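Local atomic coordinates of arginine decarboxylase (Campylobacter jejuni subsp. jejuni, PDB entry 3NZP), a protein that probably catalyses the pyridoxal 5'-phosphate-dependent decarboxylation of arginine to agmatine, a step on the route to polyamines such as spermidine. Residues Tyr25-Leu38 with Ile538-Ile550. Numbering follows the deposited sequence.
Sequences YEKKPAIIDIVKEL and ISINEKGYEVEGI
Helix 31-38, which carries I34, E37 and L38, lies over strand 545-550 with axes 10.0 Å apart at closest approach and N-to-C directions 49° apart, while loop residues 25-29 run past the turn 541-544. I34 packs against both strands of the hairpin: its CG1 sits over one face of the Y545 ring, 3.7 Å from the centroid and 13° off the normal, a CH-pi contact, while its CG2 branch, anti to the backbone N, meets I538 CD1 at 3.6 Å. With CG between its own backbone N and carbonyl carbon, Y545 turns its ring so that one face meets I34. Y545 OH then gives a weak hydrogen bond to E37 OE1 (2.8 Å), the carboxylate turned 32° from the ring plane. Farther along the helix, L38 CD2 touches V547 CG1 and I550 CD1, both at 3.8 Å. P29 fits between I540 and Y545, its CG 3.7 Å from I540 CD1 and its CB near Y545 CD2. At the turn, N541 OD1 accepts from G544 N (2.9 Å), an Asx motif. Strand 21-23 adds I23 beside P29 and I540, and L38 also rests on strand 47-50, which runs parallel to 534-540. An N-terminal helix thus packs across an antiparallel beta hairpin at the edge of the mixed beta-sheet domain, which accompanies the pyridoxal-binding TIM barrel in this decarboxylase fold.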
# COMPACT_ATOMS: atom_id res chain seq x y z
N TYR B 25 6.83 17.60 -27.73
CA TYR B 25 5.87 18.69 -27.82
C TYR B 25 6.38 19.85 -28.68
O TYR B 25 6.03 19.95 -29.86
CB TYR B 25 5.49 19.18 -26.42
CG TYR B 25 4.41 20.24 -26.41
CD1 TYR B 25 4.40 21.24 -25.42
CD2 TYR B 25 3.43 20.29 -27.40
CE1 TYR B 25 3.44 22.27 -25.44
CE2 TYR B 25 2.47 21.31 -27.43
CZ TYR B 25 2.48 22.30 -26.45
OH TYR B 25 1.56 23.32 -26.50
N GLU B 26 7.17 20.74 -28.11
CA GLU B 26 7.67 21.86 -28.89
C GLU B 26 9.06 21.49 -29.38
O GLU B 26 9.21 20.66 -30.28
CB GLU B 26 7.75 23.13 -28.04
CG GLU B 26 7.19 24.35 -28.73
CD GLU B 26 5.67 24.36 -28.72
OE1 GLU B 26 5.07 25.33 -29.25
OE2 GLU B 26 5.07 23.41 -28.18
N LYS B 27 10.08 22.09 -28.77
CA LYS B 27 11.46 21.78 -29.11
C LYS B 27 11.84 20.40 -28.60
O LYS B 27 13.01 20.01 -28.65
CB LYS B 27 12.42 22.80 -28.49
CG LYS B 27 12.64 24.05 -29.34
CD LYS B 27 11.44 24.98 -29.34
CE LYS B 27 11.43 25.82 -28.07
NZ LYS B 27 12.63 26.69 -27.92
N LYS B 28 10.86 19.64 -28.11
CA LYS B 28 11.13 18.31 -27.61
C LYS B 28 12.18 18.36 -26.49
O LYS B 28 13.24 17.72 -26.58
CB LYS B 28 11.64 17.42 -28.75
CG LYS B 28 10.75 17.45 -29.99
CD LYS B 28 11.24 16.48 -31.06
CE LYS B 28 10.50 16.71 -32.36
NZ LYS B 28 9.03 16.59 -32.14
N PRO B 29 11.89 19.13 -25.42
CA PRO B 29 12.78 19.29 -24.27
C PRO B 29 13.12 17.95 -23.63
O PRO B 29 12.24 17.12 -23.41
CB PRO B 29 11.98 20.20 -23.34
CG PRO B 29 10.57 19.81 -23.65
CD PRO B 29 10.59 19.76 -25.15
N ALA B 30 14.40 17.74 -23.34
CA ALA B 30 14.85 16.49 -22.72
C ALA B 30 14.62 16.53 -21.22
O ALA B 30 14.87 17.54 -20.57
CB ALA B 30 16.34 16.27 -23.00
N ILE B 31 14.14 15.41 -20.68
CA ILE B 31 13.86 15.31 -19.25
C ILE B 31 15.16 15.47 -18.46
O ILE B 31 15.20 16.19 -17.46
CB ILE B 31 13.19 13.96 -18.93
CG1 ILE B 31 11.82 13.90 -19.59
CG2 ILE B 31 13.00 13.80 -17.45
CD1 ILE B 31 11.21 12.53 -19.55
N ILE B 32 16.22 14.81 -18.93
CA ILE B 32 17.52 14.88 -18.27
C ILE B 32 17.98 16.32 -18.09
O ILE B 32 18.72 16.62 -17.15
CB ILE B 32 18.59 14.13 -19.09
CG1 ILE B 32 19.91 14.10 -18.33
CG2 ILE B 32 18.76 14.81 -20.44
CD1 ILE B 32 19.92 13.13 -17.20
N ASP B 33 17.57 17.20 -18.99
CA ASP B 33 17.95 18.62 -18.92
C ASP B 33 17.18 19.31 -17.81
O ASP B 33 17.74 20.09 -17.03
CB ASP B 33 17.63 19.34 -20.23
CG ASP B 33 18.64 19.05 -21.33
OD1 ASP B 33 18.41 19.53 -22.47
OD2 ASP B 33 19.66 18.37 -21.08
N ILE B 34 15.88 19.04 -17.75
CA ILE B 34 15.03 19.64 -16.73
C ILE B 34 15.53 19.19 -15.37
O ILE B 34 15.61 19.98 -14.43
CB ILE B 34 13.56 19.22 -16.93
CG1 ILE B 34 13.09 19.62 -18.33
CG2 ILE B 34 12.68 19.91 -15.90
CD1 ILE B 34 11.76 19.05 -18.71
N VAL B 35 15.88 17.91 -15.26
CA VAL B 35 16.38 17.38 -13.99
C VAL B 35 17.61 18.15 -13.56
O VAL B 35 17.64 18.73 -12.47
CB VAL B 35 16.73 15.88 -14.09
CG1 VAL B 35 17.32 15.40 -12.77
CG2 VAL B 35 15.49 15.08 -14.41
N LYS B 36 18.63 18.16 -14.43
CA LYS B 36 19.88 18.86 -14.14
C LYS B 36 19.64 20.27 -13.61
O LYS B 36 20.23 20.66 -12.60
CB LYS B 36 20.75 18.92 -15.40
CG LYS B 36 21.53 17.67 -15.70
CD LYS B 36 22.44 17.90 -16.90
CE LYS B 36 23.49 16.81 -17.07
NZ LYS B 36 22.92 15.46 -17.36
N GLU B 37 18.79 21.02 -14.29
CA GLU B 37 18.49 22.39 -13.88
C GLU B 37 17.97 22.41 -12.45
O GLU B 37 18.44 23.20 -11.62
CB GLU B 37 17.45 23.02 -14.81
CG GLU B 37 17.34 24.52 -14.61
CD GLU B 37 16.14 25.14 -15.31
OE1 GLU B 37 15.87 24.80 -16.48
OE2 GLU B 37 15.48 25.99 -14.68
N LEU B 38 17.00 21.55 -12.17
CA LEU B 38 16.43 21.46 -10.83
C LEU B 38 17.50 21.09 -9.81
O LEU B 38 17.50 21.60 -8.69
CB LEU B 38 15.29 20.44 -10.79
CG LEU B 38 13.88 20.99 -11.08
CD1 LEU B 38 12.93 19.84 -11.34
CD2 LEU B 38 13.40 21.83 -9.91
N ILE B 538 6.33 21.11 -14.86
CA ILE B 538 7.04 21.63 -16.02
C ILE B 538 6.11 22.12 -17.14
O ILE B 538 5.34 21.34 -17.70
CB ILE B 538 7.99 20.58 -16.61
CG1 ILE B 538 8.84 19.99 -15.50
CG2 ILE B 538 8.88 21.20 -17.65
CD1 ILE B 538 9.50 21.04 -14.64
N SER B 539 6.21 23.40 -17.46
CA SER B 539 5.39 23.99 -18.52
C SER B 539 6.21 24.07 -19.79
O SER B 539 7.40 24.35 -19.76
CB SER B 539 4.94 25.39 -18.13
OG SER B 539 4.03 25.90 -19.09
N ILE B 540 5.58 23.82 -20.93
CA ILE B 540 6.31 23.85 -22.18
C ILE B 540 5.61 24.71 -23.23
O ILE B 540 4.38 24.69 -23.33
CB ILE B 540 6.47 22.42 -22.73
CG1 ILE B 540 7.04 21.49 -21.66
CG2 ILE B 540 7.41 22.42 -23.91
CD1 ILE B 540 7.20 20.04 -22.13
N ASN B 541 6.39 25.46 -24.00
CA ASN B 541 5.82 26.31 -25.06
C ASN B 541 6.82 26.44 -26.21
O ASN B 541 7.82 25.71 -26.25
CB ASN B 541 5.47 27.69 -24.52
CG ASN B 541 6.68 28.50 -24.11
OD1 ASN B 541 7.77 27.95 -23.93
ND2 ASN B 541 6.50 29.81 -23.96
N GLU B 542 6.55 27.34 -27.15
CA GLU B 542 7.43 27.53 -28.30
C GLU B 542 8.81 28.06 -27.92
O GLU B 542 9.78 27.85 -28.65
CB GLU B 542 6.77 28.47 -29.33
CG GLU B 542 6.44 29.87 -28.80
CD GLU B 542 5.05 29.98 -28.19
OE1 GLU B 542 4.06 29.91 -28.96
OE2 GLU B 542 4.94 30.14 -26.96
N LYS B 543 8.89 28.75 -26.78
CA LYS B 543 10.14 29.33 -26.28
C LYS B 543 11.00 28.26 -25.61
O LYS B 543 12.23 28.37 -25.56
CB LYS B 543 9.84 30.44 -25.26
CG LYS B 543 8.72 31.38 -25.66
CD LYS B 543 9.07 32.18 -26.91
CE LYS B 543 7.88 32.99 -27.41
NZ LYS B 543 7.31 33.89 -26.37
N GLY B 544 10.35 27.23 -25.07
CA GLY B 544 11.04 26.15 -24.39
C GLY B 544 10.23 25.64 -23.21
O GLY B 544 9.00 25.59 -23.26
N TYR B 545 10.91 25.28 -22.13
CA TYR B 545 10.20 24.78 -20.94
C TYR B 545 10.47 25.68 -19.76
O TYR B 545 11.46 26.40 -19.74
CB TYR B 545 10.63 23.36 -20.62
CG TYR B 545 12.02 23.25 -20.04
CD1 TYR B 545 12.24 23.38 -18.67
CD2 TYR B 545 13.11 23.00 -20.87
CE1 TYR B 545 13.51 23.24 -18.14
CE2 TYR B 545 14.38 22.85 -20.34
CZ TYR B 545 14.58 22.97 -18.97
OH TYR B 545 15.83 22.80 -18.44
N GLU B 546 9.60 25.65 -18.76
CA GLU B 546 9.80 26.50 -17.60
C GLU B 546 9.38 25.81 -16.30
O GLU B 546 8.19 25.52 -16.09
CB GLU B 546 9.05 27.81 -17.78
CG GLU B 546 8.90 28.64 -16.52
CD GLU B 546 8.08 29.90 -16.74
OE1 GLU B 546 7.61 30.49 -15.73
OE2 GLU B 546 7.90 30.30 -17.91
N VAL B 547 10.35 25.54 -15.45
CA VAL B 547 10.08 24.90 -14.17
C VAL B 547 9.21 25.82 -13.33
O VAL B 547 9.37 27.04 -13.40
CB VAL B 547 11.38 24.61 -13.40
CG1 VAL B 547 11.07 23.96 -12.06
CG2 VAL B 547 12.28 23.70 -14.23
N GLU B 548 8.30 25.26 -12.56
CA GLU B 548 7.43 26.07 -11.72
C GLU B 548 6.60 25.22 -10.77
O GLU B 548 6.41 24.03 -11.00
CB GLU B 548 6.51 26.93 -12.58
CG GLU B 548 5.71 26.16 -13.60
CD GLU B 548 5.03 27.08 -14.59
OE1 GLU B 548 5.75 27.66 -15.45
OE2 GLU B 548 3.79 27.23 -14.50
N GLY B 549 6.12 25.83 -9.69
CA GLY B 549 5.32 25.08 -8.74
C GLY B 549 6.06 23.93 -8.10
O GLY B 549 5.59 22.78 -8.09
N ILE B 550 7.23 24.23 -7.55
CA ILE B 550 8.05 23.24 -6.90
C ILE B 550 7.56 23.00 -5.47
O ILE B 550 7.11 23.91 -4.79
CB ILE B 550 9.52 23.73 -6.87
CG1 ILE B 550 9.96 24.05 -8.29
CG2 ILE B 550 10.41 22.69 -6.25
CD1 ILE B 550 11.37 24.62 -8.38